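A rubisco-like protein (Burkholderia fungorum, PDB 3NWR) is a homodimeric relative of the Rubisco large subunit whose own reaction is not established but probably involves enolate chemistry, as in other members of the family. Local coordinates at residues M299-A303 and S335-C339; D314-G320 and V351-S356. One frame throughout, in Å; residues are numbered along the deposited sequence.

Interaction 1 (M299-A303 and S335-C339); sequences MSFQA and SARDC
Two water molecules, rather than any direct hydrogen bond, carry the polar side of this helix-helix contact: each oxygen of the Asp338 carboxylate accepts a hydrogen bond from its own water, and each water reaches back to Gln302. The water on OD2 lies 2.7 Å from Asp338 OD2 and weakly accepts the backbone N-H of Gln302 in the first turn of helix 301-309, where amide protons still lack helical acceptors. The carboxylate is probably favoured there by the positive end of the helix dipole. The other water stands 2.7 Å from Asp338 OD1 and takes a weak bond from Gln302 NE2. Amide and carboxylate planes are nearly perpendicular, 89° apart, and the two side chains touch directly through Gln302 CG and Asp338 OD1 at 3.6 Å. Gln302 OE1 is held by the backbone N of Leu132, in strand 126-133 of the N-terminal domain. Both helices belong to the outer layer of the Rubisco-type α/β barrel, packed against strand 315-319. On the apolar side of the contact, Phe301 has CG anti to the backbone N (chi1 -172°), which sends its ring between the helices. Ser335 CB rests over one face, 3.8 Å from the ring centroid, in a CH-π contact; a small serine fits this close approach, and its hydroxyl bonds back to Glu331 O. Cys339 SG meets the ring edge, 4.2 Å from Phe301 CE2.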
loop_
_atom_site.group_PDB
_atom_site.type_symbol
_atom_site.label_atom_id
_atom_site.label_comp_id
_atom_site.label_asym_id
_atom_site.label_seq_id
_atom_site.Cartn_x
_atom_site.Cartn_y
_atom_site.Cartn_z
ATOM N N MET A 299 10.369 -1.995 0.081
ATOM C CA MET A 299 10.295 -3.386 -0.333
ATOM C C MET A 299 10.920 -3.567 -1.707
ATOM O O MET A 299 10.508 -2.918 -2.670
ATOM C CB MET A 299 8.828 -3.825 -0.364
ATOM C CG MET A 299 8.623 -5.306 -0.269
ATOM S SD MET A 299 6.852 -5.684 -0.243
ATOM C CE MET A 299 6.255 -4.780 1.168
ATOM N N SER A 300 11.925 -4.437 -1.800
ATOM C CA SER A 300 12.464 -4.821 -3.106
ATOM C C SER A 300 11.458 -5.695 -3.851
ATOM O O SER A 300 10.544 -6.282 -3.248
ATOM C CB SER A 300 13.779 -5.591 -2.955
ATOM O OG SER A 300 14.734 -4.807 -2.263
ATOM N N PHE A 301 11.629 -5.799 -5.161
ATOM C CA PHE A 301 10.608 -6.453 -5.973
ATOM C C PHE A 301 10.441 -7.934 -5.628
ATOM O O PHE A 301 9.338 -8.450 -5.645
ATOM C CB PHE A 301 10.894 -6.275 -7.472
ATOM C CG PHE A 301 9.781 -6.751 -8.370
ATOM C CD1 PHE A 301 8.672 -5.949 -8.627
ATOM C CD2 PHE A 301 9.859 -7.992 -8.971
ATOM C CE1 PHE A 301 7.647 -6.399 -9.475
ATOM C CE2 PHE A 301 8.851 -8.445 -9.815
ATOM C CZ PHE A 301 7.743 -7.641 -10.067
ATOM N N GLN A 302 11.532 -8.630 -5.319
ATOM C CA GLN A 302 11.423 -10.066 -5.034
ATOM C C GLN A 302 10.367 -10.329 -3.960
ATOM O O GLN A 302 9.515 -11.216 -4.108
ATOM C CB GLN A 302 12.779 -10.619 -4.589
ATOM C CG GLN A 302 12.928 -12.123 -4.701
ATOM C CD GLN A 302 12.092 -12.890 -3.701
ATOM O OE1 GLN A 302 11.780 -12.406 -2.604
ATOM N NE2 GLN A 302 11.709 -14.106 -4.081
ATOM N N ALA A 303 10.431 -9.550 -2.884
ATOM C CA ALA A 303 9.488 -9.697 -1.783
ATOM C C ALA A 303 8.080 -9.252 -2.201
ATOM O O ALA A 303 7.092 -9.947 -1.944
ATOM C CB ALA A 303 9.958 -8.905 -0.566
ATOM N N SER A 335 13.773 -8.148 -11.744
ATOM C CA SER A 335 12.330 -8.241 -11.508
ATOM C C SER A 335 11.678 -9.179 -12.527
ATOM O O SER A 335 10.827 -10.004 -12.178
ATOM C CB SER A 335 11.696 -6.847 -11.540
ATOM O OG SER A 335 12.213 -6.035 -10.487
ATOM N N ALA A 336 12.099 -9.074 -13.782
ATOM C CA ALA A 336 11.617 -9.990 -14.807
ATOM C C ALA A 336 11.980 -11.425 -14.443
ATOM O O ALA A 336 11.157 -12.338 -14.535
ATOM C CB ALA A 336 12.194 -9.628 -16.162
ATOM N N ARG A 337 13.213 -11.624 -13.996
ATOM C CA ARG A 337 13.652 -12.960 -13.639
ATOM C C ARG A 337 12.883 -13.510 -12.437
ATOM O O ARG A 337 12.587 -14.711 -12.374
ATOM C CB ARG A 337 15.171 -12.984 -13.450
ATOM C CG ARG A 337 15.874 -12.770 -14.785
ATOM C CD ARG A 337 17.387 -12.738 -14.680
ATOM N NE ARG A 337 17.973 -12.641 -16.013
ATOM C CZ ARG A 337 19.256 -12.405 -16.254
ATOM N NH1 ARG A 337 20.106 -12.228 -15.248
ATOM N NH2 ARG A 337 19.689 -12.337 -17.507
ATOM N N ASP A 338 12.523 -12.625 -11.512
ATOM C CA ASP A 338 11.681 -13.021 -10.380
ATOM C C ASP A 338 10.360 -13.625 -10.865
ATOM O O ASP A 338 9.917 -14.670 -10.372
ATOM C CB ASP A 338 11.375 -11.824 -9.473
ATOM C CG ASP A 338 12.551 -11.411 -8.605
ATOM O OD1 ASP A 338 13.411 -12.270 -8.278
ATOM O OD2 ASP A 338 12.594 -10.219 -8.217
ATOM N N CYS A 339 9.731 -12.964 -11.830
ATOM C CA CYS A 339 8.441 -13.402 -12.364
ATOM C C CYS A 339 8.486 -14.833 -12.877
ATOM O O CYS A 339 7.525 -15.597 -12.717
ATOM C CB CYS A 339 7.976 -12.474 -13.485
ATOM S SG CYS A 339 7.505 -10.822 -12.943
HETATM O O HOH W 1 12.680 -14.714 -7.277
HETATM O O HOH W 2 14.003 -8.274 -7.062
#

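Interaction 2 (D314-G320 and V351-S356)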
loop_
_atom_site.group_PDB
_atom_site.type_symbol
_atom_site.label_atom_id
_atom_site.label_comp_id
_atom_site.label_asym_id
_atom_site.label_seq_id
_atom_site.Cartn_x
_atom_site.Cartn_y
_atom_site.Cartn_z
ATOM N N ASP A 314 -1.908 -12.953 -12.614
ATOM C CA ASP A 314 -1.353 -13.681 -13.751
ATOM C C ASP A 314 -0.191 -12.957 -14.417
ATOM O O ASP A 314 0.681 -13.601 -15.001
ATOM C CB ASP A 314 -2.451 -13.904 -14.790
ATOM C CG ASP A 314 -3.493 -14.879 -14.319
ATOM O OD1 ASP A 314 -3.117 -16.036 -14.046
ATOM O OD2 ASP A 314 -4.681 -14.494 -14.218
ATOM N N HIS A 315 -0.218 -11.627 -14.368
ATOM C CA HIS A 315 0.821 -10.783 -14.950
ATOM C C HIS A 315 1.334 -9.815 -13.899
ATOM O O HIS A 315 0.564 -9.333 -13.066
ATOM C CB HIS A 315 0.271 -9.901 -16.066
ATOM C CG HIS A 315 -0.429 -10.628 -17.172
ATOM N ND1 HIS A 315 -1.152 -9.958 -18.134
ATOM C CD2 HIS A 315 -0.507 -11.944 -17.487
ATOM C CE1 HIS A 315 -1.647 -10.833 -18.996
ATOM N NE2 HIS A 315 -1.267 -12.044 -18.627
ATOM N N MET A 316 2.626 -9.487 -13.967
ATOM C CA MET A 316 3.194 -8.423 -13.144
ATOM C C MET A 316 4.042 -7.486 -13.990
ATOM O O MET A 316 4.754 -7.935 -14.893
ATOM C CB MET A 316 4.074 -8.992 -12.022
ATOM C CG MET A 316 3.300 -9.647 -10.874
ATOM S SD MET A 316 2.441 -8.480 -9.771
ATOM C CE MET A 316 3.803 -7.811 -8.797
ATOM N N HIS A 317 3.979 -6.194 -13.681
ATOM C CA HIS A 317 4.779 -5.191 -14.369
ATOM C C HIS A 317 6.184 -5.085 -13.804
ATOM O O HIS A 317 6.377 -5.112 -12.573
ATOM C CB HIS A 317 4.096 -3.833 -14.281
ATOM C CG HIS A 317 3.036 -3.643 -15.307
ATOM N ND1 HIS A 317 3.230 -2.874 -16.431
ATOM C CD2 HIS A 317 1.781 -4.146 -15.401
ATOM C CE1 HIS A 317 2.136 -2.904 -17.174
ATOM N NE2 HIS A 317 1.243 -3.669 -16.570
ATOM N N VAL A 318 7.150 -4.921 -14.707
ATOM C CA VAL A 318 8.556 -4.800 -14.333
ATOM C C VAL A 318 9.212 -3.529 -14.866
ATOM O O VAL A 318 10.419 -3.333 -14.697
ATOM C CB VAL A 318 9.374 -6.022 -14.804
ATOM C CG1 VAL A 318 8.815 -7.296 -14.193
ATOM C CG2 VAL A 318 9.401 -6.128 -16.329
ATOM N N HIS A 319 8.408 -2.656 -15.459
ATOM C CA HIS A 319 8.889 -1.470 -16.160
ATOM C C HIS A 319 9.791 -1.904 -17.312
ATOM O O HIS A 319 9.503 -2.934 -17.911
ATOM C CB HIS A 319 9.431 -0.421 -15.187
ATOM C CG HIS A 319 8.340 0.215 -14.377
ATOM N ND1 HIS A 319 8.556 1.257 -13.501
ATOM C CD2 HIS A 319 7.008 -0.044 -14.330
ATOM C CE1 HIS A 319 7.410 1.609 -12.945
ATOM N NE2 HIS A 319 6.453 0.836 -13.432
ATOM N N GLY A 320 10.829 -1.157 -17.673
ATOM C CA GLY A 320 11.493 -1.497 -18.925
ATOM C C GLY A 320 12.945 -1.113 -19.050
ATOM O O GLY A 320 13.393 -0.148 -18.434
ATOM N N VAL A 351 4.620 -16.101 -13.324
ATOM C CA VAL A 351 3.702 -15.125 -13.898
ATOM C C VAL A 351 4.364 -14.459 -15.096
ATOM O O VAL A 351 5.586 -14.520 -15.269
ATOM C CB VAL A 351 3.247 -14.066 -12.864
ATOM C CG1 VAL A 351 2.467 -14.736 -11.730
ATOM C CG2 VAL A 351 4.440 -13.267 -12.329
ATOM N N LEU A 352 3.546 -13.821 -15.919
ATOM C CA LEU A 352 4.024 -13.190 -17.139
ATOM C C LEU A 352 4.536 -11.790 -16.837
ATOM O O LEU A 352 3.780 -10.953 -16.343
ATOM C CB LEU A 352 2.881 -13.110 -18.148
ATOM C CG LEU A 352 3.223 -12.624 -19.557
ATOM C CD1 LEU A 352 4.067 -13.647 -20.318
ATOM C CD2 LEU A 352 1.935 -12.321 -20.316
ATOM N N PRO A 353 5.820 -11.512 -17.124
ATOM C CA PRO A 353 6.319 -10.153 -16.910
ATOM C C PRO A 353 5.875 -9.226 -18.032
ATOM O O PRO A 353 5.882 -9.616 -19.212
ATOM C CB PRO A 353 7.846 -10.331 -16.916
ATOM C CG PRO A 353 8.067 -11.496 -17.848
ATOM C CD PRO A 353 6.879 -12.429 -17.591
ATOM N N ALA A 354 5.447 -8.027 -17.655
ATOM C CA ALA A 354 5.066 -6.997 -18.602
ATOM C C ALA A 354 6.095 -5.874 -18.597
ATOM O O ALA A 354 6.292 -5.188 -17.591
ATOM C CB ALA A 354 3.663 -6.460 -18.289
ATOM N N PHE A 355 6.779 -5.720 -19.724
ATOM C CA PHE A 355 7.770 -4.668 -19.884
ATOM C C PHE A 355 7.109 -3.458 -20.501
ATOM O O PHE A 355 6.311 -3.596 -21.434
ATOM C CB PHE A 355 8.872 -5.135 -20.833
ATOM C CG PHE A 355 9.742 -6.222 -20.265
ATOM C CD1 PHE A 355 10.972 -5.912 -19.691
ATOM C CD2 PHE A 355 9.344 -7.553 -20.327
ATOM C CE1 PHE A 355 11.782 -6.911 -19.174
ATOM C CE2 PHE A 355 10.143 -8.559 -19.815
ATOM C CZ PHE A 355 11.365 -8.243 -19.237
ATOM N N SER A 356 7.456 -2.271 -20.011
ATOM C CA SER A 356 6.885 -1.043 -20.549
ATOM C C SER A 356 7.781 0.156 -20.282
ATOM O O SER A 356 8.729 0.066 -19.503
ATOM C CB SER A 356 5.524 -0.781 -19.911
ATOM O OG SER A 356 5.701 -0.407 -18.556
HETATM O O HOH W 3 5.887 -2.540 -16.932
#
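Leu352 N, Met316 N, Ala354 N and Val318 N each donate in turn across two parallel strands, 315-319 and 352-355, which are neighbours in the Rubisco-type α/β barrel and are joined through helix 329-340 as a β-α-β crossover. The shortest of these bonds, Ala354 N to Met316 O, is 2.8 Å. A fifth, Ser356 N to His319 O, meets the carbonyl from above its plane, 71° out of it. On one face, imidazoles lie over aliphatic groups: Ala354 CB sits beneath the centre of the His317 ring, 3.9 Å from its centroid, where the short alanine side chain lets the ring lie squarely over it, and Leu352 CD2 lies over the rim of the His315 ring. Toward helix 329-340, Val318 CG2 presses on a face of the Phe355 ring, 3.8 Å from the centroid; apolar residues suit this barrel-helix layer. Farther out, His282 bonds to both histidines, at His315 ND1 and His317 NE2, and Thr152 OG1 meets His315 NE2, fixing the ring rotations. Near the C-terminal strand ends, where barrel active sites lie, one water donates to Ala354 O, accepts from His319 N and also bonds Ser356 OG and His317 ND1, the last at 2.7 Å.

Strand 315-319 follows helix 301-309 and leads into helix 329-340, so the segments of interaction 1 and interaction 2 alternate along the sequence, their centres about 10 Å apart. Interaction 1 lies in the outer helical layer and interaction 2 in the barrel wall it packs on. Phe301 CE1 approaches His317 O to 3.6 Å, while Ala336 CB packs at 3.5 Å on Phe355 CZ. Near the C-terminal end of helix 329-340 and the start of strand 352-355, Cys339 O probably accepts a hydrogen bond from Val351 N at 3.0 Å. His315 and His317 project toward the barrel interior, where the C-terminal strand ends, near His317 and His319, probably line the active site; interaction 1 backs that wall from outside.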